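Local coordinates for protein probable aquaporin AqpM (Archaeoglobus fulgidus, PDB 3NE2) that probably forms a membrane channel through which water moves in either direction, driven by osmotic gradients, at residues A6-A11 and V102-A107; I18-G23 and I110-G115; L90-R95 and A236-N241. All blocks are in the same frame, centred on the assembly; numbering follows the deposited sequence.

Contact 1: residues A6-A11 and V102-A107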
ATOM      1  N   ALA C   6      31.133  -6.070  17.094  1.00119.00           N
ATOM      2  CA  ALA C   6      30.367  -6.001  18.331  1.00120.42           C
ATOM      3  C   ALA C   6      29.126  -5.143  18.140  1.00116.31           C
ATOM      4  O   ALA C   6      28.037  -5.464  18.644  1.00115.82           O
ATOM      5  CB  ALA C   6      31.226  -5.413  19.406  1.00124.65           C
ATOM      6  N   LYS C   7      29.296  -4.048  17.398  1.00113.67           N
ATOM      7  CA  LYS C   7      28.188  -3.121  17.111  1.00110.10           C
ATOM      8  C   LYS C   7      27.300  -3.576  15.979  1.00106.06           C
ATOM      9  O   LYS C   7      26.133  -3.200  15.957  1.00103.96           O
ATOM     10  CB  LYS C   7      28.701  -1.713  16.797  1.00109.56           C
ATOM     11  CG  LYS C   7      28.969  -0.867  18.041  1.00113.53           C
ATOM     12  CD  LYS C   7      29.503   0.495  17.633  1.00114.03           C
ATOM     13  CE  LYS C   7      29.914   1.348  18.819  1.00118.71           C
ATOM     14  NZ  LYS C   7      30.410   2.674  18.285  1.00119.29           N
ATOM     15  N   ARG C   8      27.841  -4.353  15.037  1.00105.59           N
ATOM     16  CA  ARG C   8      27.013  -4.938  13.960  1.00102.70           C
ATOM     17  C   ARG C   8      26.183  -6.121  14.494  1.00104.12           C
ATOM     18  O   ARG C   8      25.043  -6.369  14.036  1.00101.89           O
ATOM     19  CB  ARG C   8      27.870  -5.351  12.765  1.00102.28           C
ATOM     20  CG  ARG C   8      28.496  -4.144  12.091  1.00101.18           C
ATOM     21  CD  ARG C   8      29.384  -4.483  10.906  1.00101.10           C
ATOM     22  NE  ARG C   8      30.692  -4.995  11.307  1.00104.02           N
ATOM     23  CZ  ARG C   8      31.150  -6.215  11.045  1.00106.04           C
ATOM     24  NH1 ARG C   8      30.434  -7.112  10.374  1.00105.30           N
ATOM     25  NH2 ARG C   8      32.347  -6.540  11.468  1.00109.82           N
ATOM     26  N   PHE C   9      26.740  -6.816  15.487  1.00108.04           N
ATOM     27  CA  PHE C   9      26.006  -7.848  16.188  1.00110.19           C
ATOM     28  C   PHE C   9      24.758  -7.264  16.863  1.00108.60           C
ATOM     29  O   PHE C   9      23.625  -7.724  16.640  1.00107.01           O
ATOM     30  CB  PHE C   9      26.910  -8.488  17.238  1.00115.65           C
ATOM     31  CG  PHE C   9      26.273  -9.644  17.962  1.00118.98           C
ATOM     32  CD1 PHE C   9      26.426 -10.945  17.487  1.00120.95           C
ATOM     33  CD2 PHE C   9      25.514  -9.432  19.117  1.00120.10           C
ATOM     34  CE1 PHE C   9      25.828 -12.012  18.147  1.00124.75           C
ATOM     35  CE2 PHE C   9      24.920 -10.491  19.778  1.00123.47           C
ATOM     36  CZ  PHE C   9      25.079 -11.787  19.296  1.00126.00           C
ATOM     37  N   THR C  10      24.982  -6.246  17.688  1.00109.15           N
ATOM     38  CA  THR C  10      23.905  -5.629  18.438  1.00108.38           C
ATOM     39  C   THR C  10      22.956  -4.914  17.486  1.00103.80           C
ATOM     40  O   THR C  10      21.778  -4.782  17.790  1.00103.01           O
ATOM     41  CB  THR C  10      24.431  -4.657  19.511  1.00110.76           C
ATOM     42  OG1 THR C  10      25.085  -3.551  18.885  1.00109.46           O
ATOM     43  CG2 THR C  10      25.421  -5.364  20.437  1.00115.63           C
ATOM     44  N   ALA C  11      23.457  -4.465  16.331  1.00101.38           N
ATOM     45  CA  ALA C  11      22.596  -3.919  15.277  1.00 97.46           C
ATOM     46  C   ALA C  11      21.711  -5.012  14.675  1.00 96.52           C
ATOM     47  O   ALA C  11      20.515  -4.756  14.424  1.00 94.26           O
ATOM     48  CB  ALA C  11      23.415  -3.242  14.206  1.00 95.75           C
ATOM     49  N   VAL C 102      28.272 -17.214  11.482  1.00132.75           N
ATOM     50  CA  VAL C 102      27.770 -17.783  12.744  1.00136.52           C
ATOM     51  C   VAL C 102      27.433 -16.704  13.792  1.00133.59           C
ATOM     52  O   VAL C 102      26.395 -16.802  14.452  1.00133.50           O
ATOM     53  CB  VAL C 102      28.728 -18.866  13.333  1.00144.00           C
ATOM     54  CG1 VAL C 102      28.725 -18.853  14.856  1.00146.83           C
ATOM     55  CG2 VAL C 102      28.342 -20.235  12.816  1.00148.35           C
ATOM     56  N   PRO C 103      28.304 -15.682  13.946  1.00131.48           N
ATOM     57  CA  PRO C 103      27.996 -14.551  14.826  1.00128.74           C
ATOM     58  C   PRO C 103      26.771 -13.754  14.414  1.00123.08           C
ATOM     59  O   PRO C 103      26.020 -13.281  15.275  1.00122.02           O
ATOM     60  CB  PRO C 103      29.223 -13.665  14.696  1.00127.71           C
ATOM     61  CG  PRO C 103      30.312 -14.587  14.378  1.00132.41           C
ATOM     62  CD  PRO C 103      29.714 -15.667  13.531  1.00133.26           C
ATOM     63  N   TYR C 104      26.585 -13.593  13.107  1.00119.81           N
ATOM     64  CA  TYR C 104      25.393 -12.909  12.582  1.00115.01           C
ATOM     65  C   TYR C 104      24.078 -13.657  12.894  1.00115.89           C
ATOM     66  O   TYR C 104      23.106 -13.071  13.408  1.00113.34           O
ATOM     67  CB  TYR C 104      25.544 -12.641  11.063  1.00112.05           C
ATOM     68  CG  TYR C 104      25.887 -11.188  10.737  1.00108.21           C
ATOM     69  CD1 TYR C 104      25.208 -10.496   9.721  1.00104.22           C
ATOM     70  CD2 TYR C 104      26.838 -10.487  11.477  1.00109.02           C
ATOM     71  CE1 TYR C 104      25.491  -9.159   9.440  1.00100.82           C
ATOM     72  CE2 TYR C 104      27.116  -9.151  11.206  1.00105.90           C
ATOM     73  CZ  TYR C 104      26.446  -8.496  10.195  1.00101.75           C
ATOM     74  OH  TYR C 104      26.761  -7.178   9.968  1.00 99.22           O
ATOM     75  N   ILE C 105      24.089 -14.960  12.600  1.00119.87           N
ATOM     76  CA  ILE C 105      22.924 -15.852  12.782  1.00121.77           C
ATOM     77  C   ILE C 105      22.501 -15.940  14.249  1.00123.93           C
ATOM     78  O   ILE C 105      21.320 -15.927  14.551  1.00122.85           O
ATOM     79  CB  ILE C 105      23.200 -17.279  12.196  1.00126.78           C
ATOM     80  CG1 ILE C 105      23.345 -17.193  10.671  1.00124.22           C
ATOM     81  CG2 ILE C 105      22.081 -18.238  12.556  1.00130.11           C
ATOM     82  CD1 ILE C 105      23.551 -18.504   9.987  1.00128.97           C
ATOM     83  N   VAL C 106      23.482 -16.011  15.145  1.00127.24           N
ATOM     84  CA  VAL C 106      23.229 -15.967  16.586  1.00129.72           C
ATOM     85  C   VAL C 106      22.578 -14.638  16.994  1.00124.89           C
ATOM     86  O   VAL C 106      21.610 -14.644  17.772  1.00125.28           O
ATOM     87  CB  VAL C 106      24.529 -16.183  17.401  1.00134.37           C
ATOM     88  CG1 VAL C 106      24.341 -15.753  18.852  1.00135.80           C
ATOM     89  CG2 VAL C 106      24.958 -17.625  17.313  1.00140.29           C
ATOM     90  N   ALA C 107      23.100 -13.517  16.470  1.00120.68           N
ATOM     91  CA  ALA C 107      22.521 -12.177  16.719  1.00116.35           C
ATOM     92  C   ALA C 107      21.049 -12.120  16.298  1.00113.37           C
ATOM     93  O   ALA C 107      20.187 -11.580  17.019  1.00111.99           O
ATOM     94  CB  ALA C 107      23.319 -11.101  15.987  1.00112.69           C
TER
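Phe9 lays its ring over Ala107 where helices 5-34 and 101-123, two membrane-spanning helices of the aquaporin fold, run side by side near their N-terminal, predicted cytoplasmic ends. The axes of these segments pass 9.0 Å apart, and both segments run roughly the same way. From Phe9 CB the ring swings across, because CG stands anti to the backbone N (chi1 -176°). The methyl of Ala107 lies over the ring face in a CH-pi contact, 19° off the normal and displaced toward the CD1-CE1 rim, with Phe9 CE1 3.4 Å from Ala107 CB. That rim is also nearest Pro103, whose carbonyl oxygen lies at the ring edge, near its plane. At the tip, Phe9 CZ comes within 4.1 Å of Val106 CG1, again at the edge. Beside Phe9, Arg8 meets Tyr104, whose hydroxyl comes obliquely against it, with Tyr104 OH 3.5 Å from Arg8 CB and 3.9 Å from Arg8 CD. The guanidinium and phenol planes are 42° apart, and each polar end has its main partner outside the pair: Arg8 NH1 forms a salt bridge with Glu100, and Tyr104 OH is hydrogen-bonded to Ser78 O. Tyr104 OH stays 3.7 Å from Arg8 NH1, at the guanidinium edge.

Contact 2: residues I18-G23 and I110-G115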
ATOM      1  N   ILE C  18      12.787  -6.272  15.858  1.00 92.85           N
ATOM      2  CA  ILE C  18      11.691  -5.511  15.256  1.00 90.50           C
ATOM      3  C   ILE C  18      10.993  -6.316  14.158  1.00 90.21           C
ATOM      4  O   ILE C  18       9.755  -6.275  14.043  1.00 89.93           O
ATOM      5  CB  ILE C  18      12.168  -4.141  14.728  1.00 88.12           C
ATOM      6  CG1 ILE C  18      12.231  -3.165  15.899  1.00 89.19           C
ATOM      7  CG2 ILE C  18      11.255  -3.605  13.644  1.00 85.12           C
ATOM      8  CD1 ILE C  18      13.343  -2.197  15.798  1.00 88.96           C
ATOM      9  N   LEU C  19      11.772  -7.069  13.377  1.00 90.87           N
ATOM     10  CA  LEU C  19      11.196  -7.983  12.385  1.00 91.52           C
ATOM     11  C   LEU C  19      10.214  -8.947  13.033  1.00 94.50           C
ATOM     12  O   LEU C  19       9.092  -9.055  12.561  1.00 94.56           O
ATOM     13  CB  LEU C  19      12.257  -8.817  11.658  1.00 92.82           C
ATOM     14  CG  LEU C  19      11.717  -9.993  10.803  1.00 94.37           C
ATOM     15  CD1 LEU C  19      10.789  -9.460   9.706  1.00 92.38           C
ATOM     16  CD2 LEU C  19      12.835 -10.850  10.191  1.00 95.12           C
ATOM     17  N   VAL C  20      10.614  -9.637  14.110  1.00 97.72           N
ATOM     18  CA  VAL C  20       9.692 -10.605  14.766  1.00101.16           C
ATOM     19  C   VAL C  20       8.643  -9.996  15.743  1.00100.99           C
ATOM     20  O   VAL C  20       7.645 -10.653  16.079  1.00103.62           O
ATOM     21  CB  VAL C  20      10.431 -11.728  15.501  1.00105.53           C
ATOM     22  CG1 VAL C  20      11.335 -12.486  14.515  1.00106.45           C
ATOM     23  CG2 VAL C  20      11.214 -11.160  16.672  1.00106.55           C
ATOM     24  N   PHE C  21       8.837  -8.753  16.190  1.00 98.60           N
ATOM     25  CA  PHE C  21       7.877  -8.157  17.105  1.00 98.43           C
ATOM     26  C   PHE C  21       6.674  -7.813  16.284  1.00 96.27           C
ATOM     27  O   PHE C  21       5.584  -8.282  16.557  1.00 97.68           O
ATOM     28  CB  PHE C  21       8.435  -6.920  17.808  1.00 97.30           C
ATOM     29  CG  PHE C  21       7.507  -6.353  18.817  1.00 97.98           C
ATOM     30  CD1 PHE C  21       6.455  -5.543  18.427  1.00 95.64           C
ATOM     31  CD2 PHE C  21       7.654  -6.656  20.164  1.00101.84           C
ATOM     32  CE1 PHE C  21       5.556  -5.024  19.366  1.00 97.31           C
ATOM     33  CE2 PHE C  21       6.755  -6.141  21.121  1.00103.06           C
ATOM     34  CZ  PHE C  21       5.696  -5.327  20.716  1.00100.55           C
ATOM     35  N   PHE C  22       6.910  -7.042  15.231  1.00 93.20           N
ATOM     36  CA  PHE C  22       5.836  -6.424  14.465  1.00 91.42           C
ATOM     37  C   PHE C  22       5.317  -7.327  13.351  1.00 91.97           C
ATOM     38  O   PHE C  22       4.114  -7.376  13.096  1.00 92.25           O
ATOM     39  CB  PHE C  22       6.325  -5.113  13.851  1.00 88.85           C
ATOM     40  CG  PHE C  22       6.507  -3.993  14.857  1.00 88.64           C
ATOM     41  CD1 PHE C  22       5.528  -3.032  15.044  1.00 88.14           C
ATOM     42  CD2 PHE C  22       7.663  -3.900  15.600  1.00 88.90           C
ATOM     43  CE1 PHE C  22       5.703  -2.009  15.950  1.00 88.25           C
ATOM     44  CE2 PHE C  22       7.819  -2.884  16.512  1.00 89.45           C
ATOM     45  CZ  PHE C  22       6.833  -1.937  16.678  1.00 88.72           C
ATOM     46  N   GLY C  23       6.218  -8.026  12.670  1.00 92.30           N
ATOM     47  CA  GLY C  23       5.815  -8.890  11.566  1.00 93.19           C
ATOM     48  C   GLY C  23       4.817  -9.932  12.021  1.00 96.31           C
ATOM     49  O   GLY C  23       3.637  -9.820  11.702  1.00 96.60           O
ATOM     50  N   ILE C 110      18.909 -14.521  18.708  1.00124.42           N
ATOM     51  CA  ILE C 110      18.706 -13.795  19.970  1.00124.89           C
ATOM     52  C   ILE C 110      17.693 -12.655  19.821  1.00119.68           C
ATOM     53  O   ILE C 110      16.810 -12.494  20.671  1.00120.38           O
ATOM     54  CB  ILE C 110      20.017 -13.201  20.521  1.00126.04           C
ATOM     55  CG1 ILE C 110      20.920 -14.319  21.036  1.00132.60           C
ATOM     56  CG2 ILE C 110      19.730 -12.201  21.647  1.00125.65           C
ATOM     57  CD1 ILE C 110      22.284 -13.816  21.513  1.00134.14           C
ATOM     58  N   GLY C 111      17.823 -11.873  18.743  1.00114.70           N
ATOM     59  CA  GLY C 111      16.882 -10.786  18.456  1.00110.05           C
ATOM     60  C   GLY C 111      15.453 -11.266  18.234  1.00109.61           C
ATOM     61  O   GLY C 111      14.479 -10.649  18.716  1.00107.91           O
ATOM     62  N   ALA C 112      15.336 -12.381  17.514  1.00111.30           N
ATOM     63  CA  ALA C 112      14.042 -12.990  17.217  1.00111.88           C
ATOM     64  C   ALA C 112      13.330 -13.514  18.466  1.00116.11           C
ATOM     65  O   ALA C 112      12.112 -13.361  18.611  1.00115.33           O
ATOM     66  CB  ALA C 112      14.226 -14.118  16.237  1.00113.79           C
ATOM     67  N   ALA C 113      14.090 -14.161  19.350  1.00121.07           N
ATOM     68  CA  ALA C 113      13.549 -14.646  20.628  1.00125.59           C
ATOM     69  C   ALA C 113      13.051 -13.485  21.486  1.00123.39           C
ATOM     70  O   ALA C 113      11.962 -13.539  22.028  1.00124.12           O
ATOM     71  CB  ALA C 113      14.602 -15.459  21.381  1.00131.36           C
ATOM     72  N   LEU C 114      13.858 -12.425  21.555  1.00120.93           N
ATOM     73  CA  LEU C 114      13.520 -11.192  22.281  1.00119.13           C
ATOM     74  C   LEU C 114      12.268 -10.513  21.759  1.00114.96           C
ATOM     75  O   LEU C 114      11.436 -10.094  22.554  1.00115.46           O
ATOM     76  CB  LEU C 114      14.674 -10.180  22.231  1.00117.35           C
ATOM     77  CG  LEU C 114      15.541 -10.035  23.493  1.00121.67           C
ATOM     78  CD1 LEU C 114      16.096 -11.372  23.980  1.00127.09           C
ATOM     79  CD2 LEU C 114      16.683  -9.037  23.214  1.00119.56           C
ATOM     80  N   GLY C 115      12.135 -10.394  20.439  1.00111.26           N
ATOM     81  CA  GLY C 115      10.919  -9.799  19.846  1.00107.97           C
ATOM     82  C   GLY C 115       9.625 -10.593  20.103  1.00110.18           C
ATOM     83  O   GLY C 115       8.543 -10.022  20.407  1.00108.96           O
TER
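Val20 points toward the small-residue face of helix 101-123, where Gly111 and Gly115 are spaced as in a GxxxG motif within this aquaporin helix bundle. The two segments cross at -30° with their axes only 7.4 Å apart, an approach made possible by glycine and alanine at the interface. The isopropyl group of Val20 is turned so that its branches divide the work. With chi1 at -58°, CG1 lies anti to the carbonyl carbon and leans against the side of Ala112, Val20 CG1 to Ala112 CB being 3.7 Å. The other methyl turns along the partner backbone: Val20 CG2 lies beside the carbonyl of Ala112, on its CA and O side, and reaches Gly115 CA at 3.5 Å. Gly115 has no side chain to hold the methyl off, so backbone and valine pack directly. Phe21, the next residue, leaves the helix in a different direction. A chi1 of -176° sets its ring beside its own carbonyl carbon, where it passes Gly115 rather than pressing into the interface. The same ring meets Phe119 edge-to-face further along helix 101-123, and it also packs on Ile153 of a second subunit, so this buried pairing lies close to the tetramer interface. Toward Gly115 it presents an oblique aspect, with Phe21 CD2 3.5 Å from Gly115 O.

Contact 3: residues L90-R95 and A236-N241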
ATOM      1  N   LEU C  90      24.683 -14.694   1.016  1.00110.94           N
ATOM      2  CA  LEU C  90      25.720 -13.692   0.700  1.00108.62           C
ATOM      3  C   LEU C  90      27.142 -14.232   0.907  1.00111.85           C
ATOM      4  O   LEU C  90      28.097 -13.869   0.191  1.00111.64           O
ATOM      5  CB  LEU C  90      25.524 -12.419   1.534  1.00104.40           C
ATOM      6  CG  LEU C  90      24.390 -11.482   1.114  1.00100.50           C
ATOM      7  CD1 LEU C  90      24.183 -10.411   2.176  1.00 96.85           C
ATOM      8  CD2 LEU C  90      24.671 -10.853  -0.244  1.00 98.98           C
ATOM      9  N   TRP C  91      27.272 -15.106   1.899  1.00115.07           N
ATOM     10  CA  TRP C  91      28.530 -15.806   2.154  1.00119.16           C
ATOM     11  C   TRP C  91      28.890 -16.755   1.011  1.00123.02           C
ATOM     12  O   TRP C  91      30.054 -16.862   0.622  1.00124.67           O
ATOM     13  CB  TRP C  91      28.441 -16.610   3.448  1.00122.44           C
ATOM     14  CG  TRP C  91      29.590 -17.536   3.612  1.00128.36           C
ATOM     15  CD1 TRP C  91      30.836 -17.223   4.066  1.00129.33           C
ATOM     16  CD2 TRP C  91      29.611 -18.938   3.301  1.00134.89           C
ATOM     17  NE1 TRP C  91      31.631 -18.345   4.071  1.00135.72           N
ATOM     18  CE2 TRP C  91      30.904 -19.413   3.608  1.00139.19           C
ATOM     19  CE3 TRP C  91      28.661 -19.837   2.796  1.00137.57           C
ATOM     20  CZ2 TRP C  91      31.270 -20.751   3.429  1.00146.19           C
ATOM     21  CZ3 TRP C  91      29.022 -21.160   2.619  1.00144.41           C
ATOM     22  CH2 TRP C  91      30.319 -21.605   2.932  1.00148.81           C
ATOM     23  N   SER C  92      27.875 -17.440   0.491  1.00124.59           N
ATOM     24  CA  SER C  92      28.053 -18.367  -0.621  1.00129.23           C
ATOM     25  C   SER C  92      28.488 -17.703  -1.939  1.00127.59           C
ATOM     26  O   SER C  92      28.878 -18.393  -2.885  1.00131.32           O
ATOM     27  CB  SER C  92      26.755 -19.131  -0.862  1.00131.40           C
ATOM     28  OG  SER C  92      25.871 -18.350  -1.651  1.00127.37           O
ATOM     29  N   ILE C  93      28.386 -16.374  -2.001  1.00122.55           N
ATOM     30  CA  ILE C  93      28.899 -15.586  -3.131  1.00121.09           C
ATOM     31  C   ILE C  93      30.185 -14.820  -2.797  1.00119.89           C
ATOM     32  O   ILE C  93      30.724 -14.108  -3.652  1.00118.49           O
ATOM     33  CB  ILE C  93      27.902 -14.550  -3.588  1.00116.52           C
ATOM     34  CG1 ILE C  93      26.598 -15.219  -3.991  1.00118.28           C
ATOM     35  CG2 ILE C  93      28.459 -13.773  -4.759  1.00115.34           C
ATOM     36  CD1 ILE C  93      25.571 -14.230  -4.467  1.00114.88           C
ATOM     37  N   GLY C  94      30.676 -14.978  -1.567  1.00120.83           N
ATOM     38  CA  GLY C  94      31.916 -14.335  -1.138  1.00120.34           C
ATOM     39  C   GLY C  94      31.718 -12.853  -0.939  1.00115.25           C
ATOM     40  O   GLY C  94      32.684 -12.072  -1.028  1.00114.77           O
ATOM     41  N   ARG C  95      30.472 -12.471  -0.667  1.00112.17           N
ATOM     42  CA  ARG C  95      30.146 -11.080  -0.345  1.00107.95           C
ATOM     43  C   ARG C  95      30.047 -10.877   1.169  1.00107.21           C
ATOM     44  O   ARG C  95      29.852  -9.738   1.632  1.00104.32           O
ATOM     45  CB  ARG C  95      28.837 -10.679  -1.009  1.00105.44           C
ATOM     46  CG  ARG C  95      28.930 -10.650  -2.519  1.00106.34           C
ATOM     47  CD  ARG C  95      29.835  -9.557  -2.994  1.00105.42           C
ATOM     48  NE  ARG C  95      29.295  -8.945  -4.199  1.00105.59           N
ATOM     49  CZ  ARG C  95      29.246  -7.630  -4.422  1.00104.47           C
ATOM     50  NH1 ARG C  95      29.714  -6.767  -3.520  1.00103.22           N
ATOM     51  NH2 ARG C  95      28.708  -7.156  -5.551  1.00104.67           N
ATOM     52  N   ALA C 236      18.969 -18.307  -5.637  1.00127.77           N
ATOM     53  CA  ALA C 236      18.763 -16.957  -6.203  1.00123.10           C
ATOM     54  C   ALA C 236      20.069 -16.199  -6.413  1.00120.72           C
ATOM     55  O   ALA C 236      20.304 -15.630  -7.484  1.00120.33           O
ATOM     56  CB  ALA C 236      17.850 -16.137  -5.317  1.00118.54           C
ATOM     57  N   ALA C 237      20.913 -16.202  -5.381  1.00119.53           N
ATOM     58  CA  ALA C 237      22.205 -15.499  -5.398  1.00117.28           C
ATOM     59  C   ALA C 237      23.040 -15.957  -6.566  1.00121.00           C
ATOM     60  O   ALA C 237      23.498 -15.146  -7.358  1.00119.25           O
ATOM     61  CB  ALA C 237      22.966 -15.742  -4.097  1.00116.84           C
ATOM     62  N   TRP C 238      23.202 -17.274  -6.668  1.00126.65           N
ATOM     63  CA  TRP C 238      24.025 -17.901  -7.705  1.00131.37           C
ATOM     64  C   TRP C 238      23.440 -17.765  -9.099  1.00132.94           C
ATOM     65  O   TRP C 238      24.185 -17.564 -10.051  1.00134.49           O
ATOM     66  CB  TRP C 238      24.272 -19.376  -7.389  1.00137.54           C
ATOM     67  CG  TRP C 238      25.375 -19.552  -6.403  1.00138.17           C
ATOM     68  CD1 TRP C 238      25.317 -19.350  -5.055  1.00135.90           C
ATOM     69  CD2 TRP C 238      26.720 -19.938  -6.694  1.00142.29           C
ATOM     70  NE1 TRP C 238      26.543 -19.600  -4.484  1.00137.90           N
ATOM     71  CE2 TRP C 238      27.424 -19.963  -5.467  1.00141.79           C
ATOM     72  CE3 TRP C 238      27.399 -20.270  -7.870  1.00146.22           C
ATOM     73  CZ2 TRP C 238      28.770 -20.305  -5.385  1.00144.88           C
ATOM     74  CZ3 TRP C 238      28.738 -20.608  -7.789  1.00149.46           C
ATOM     75  CH2 TRP C 238      29.411 -20.624  -6.553  1.00148.71           C
ATOM     76  N   LEU C 239      22.119 -17.850  -9.227  1.00132.97           N
ATOM     77  CA  LEU C 239      21.493 -17.589 -10.523  1.00134.35           C
ATOM     78  C   LEU C 239      21.739 -16.142 -10.970  1.00129.68           C
ATOM     79  O   LEU C 239      22.077 -15.909 -12.132  1.00131.68           O
ATOM     80  CB  LEU C 239      19.982 -17.841 -10.486  1.00135.19           C
ATOM     81  CG  LEU C 239      19.334 -17.793 -11.877  1.00137.89           C
ATOM     82  CD1 LEU C 239      19.687 -19.062 -12.653  1.00145.04           C
ATOM     83  CD2 LEU C 239      17.834 -17.592 -11.790  1.00136.32           C
ATOM     84  N   TYR C 240      21.564 -15.184 -10.050  1.00124.01           N
ATOM     85  CA  TYR C 240      21.729 -13.763 -10.364  1.00119.80           C
ATOM     86  C   TYR C 240      23.060 -13.487 -11.051  1.00120.78           C
ATOM     87  O   TYR C 240      23.118 -12.879 -12.120  1.00121.17           O
ATOM     88  CB  TYR C 240      21.651 -12.908  -9.097  1.00114.47           C
ATOM     89  CG  TYR C 240      21.578 -11.446  -9.435  1.00111.11           C
ATOM     90  CD1 TYR C 240      22.717 -10.671  -9.518  1.00110.05           C
ATOM     91  CD2 TYR C 240      20.378 -10.853  -9.721  1.00110.34           C
ATOM     92  CE1 TYR C 240      22.653  -9.333  -9.861  1.00108.52           C
ATOM     93  CE2 TYR C 240      20.299  -9.522 -10.056  1.00108.40           C
ATOM     94  CZ  TYR C 240      21.429  -8.762 -10.128  1.00107.48           C
ATOM     95  OH  TYR C 240      21.320  -7.423 -10.467  1.00105.95           O
ATOM     96  N   ASN C 241      24.128 -13.929 -10.399  1.00121.27           N
ATOM     97  CA  ASN C 241      25.481 -13.719 -10.877  1.00122.41           C
ATOM     98  C   ASN C 241      25.661 -14.332 -12.255  1.00127.51           C
ATOM     99  O   ASN C 241      26.288 -13.739 -13.122  1.00128.13           O
ATOM    100  CB  ASN C 241      26.509 -14.294  -9.874  1.00123.03           C
ATOM    101  CG  ASN C 241      26.732 -13.386  -8.664  1.00118.01           C
ATOM    102  OD1 ASN C 241      27.848 -13.042  -8.342  1.00118.37           O
ATOM    103  ND2 ASN C 241      25.666 -13.003  -8.001  1.00115.47           N
TER
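Ser92 OG is held from two directions: the indole of Trp238 donates to it across the contact, and the carbonyl of Ala89, three residues earlier, is its other hydrogen-bond partner. The indole bond measures 3.2 Å from Trp238 NE1 to Ser92 OG and is distinctly bent, at 136° at the hydrogen. The oxygen nevertheless lies near the ring plane, 12° out of it, and Ser92 CB sits at the same indole's edge. This is where the short helix 84-91, which begins within the first NPA motif of the aquaporin fold, runs out against the predicted cytoplasmic end of helix 224-243. Its chain is turned by a Schellman motif: Gly94 takes a positive phi, while Arg95 N bonds back to Leu90 O at 2.9 Å and Gly94 N to Trp91 O at 3.0 Å. Just before that glycine, Ile93 packs against Ala237, with Ile93 CG1 3.7 Å from Ala237 CB. Its CG2 branch, anti to the backbone N, is directed to the amide of Asn241, where Ile93 CG2 stands 3.7 Å from Asn241 OD1. The amide also makes a weak bond within its helix, Asn241 ND2 to Ala237 O at 3.1 Å.

Contacts 1 and 2 belong to a single helix pair, 5-34 with 101-123, met twice: their centres lie 14 Å apart, and they touch where Phe9 CZ packs on Ile110 CD1. Contact 1 lies toward the helix ends and contact 2 deeper in the bundle, and both also reach a second subunit of the tetramer. Contact 3 is separate, its centre 21 Å from that of contact 1 and 26 Å from that of contact 2, across the chain's centre from the latter. It joins the turn that ends helix 84-91 to helix 224-243. The segments 6-11, 18-23 and 90-95 all precede 102-107, 110-115 and 236-241, so helices far apart in sequence pack side by side.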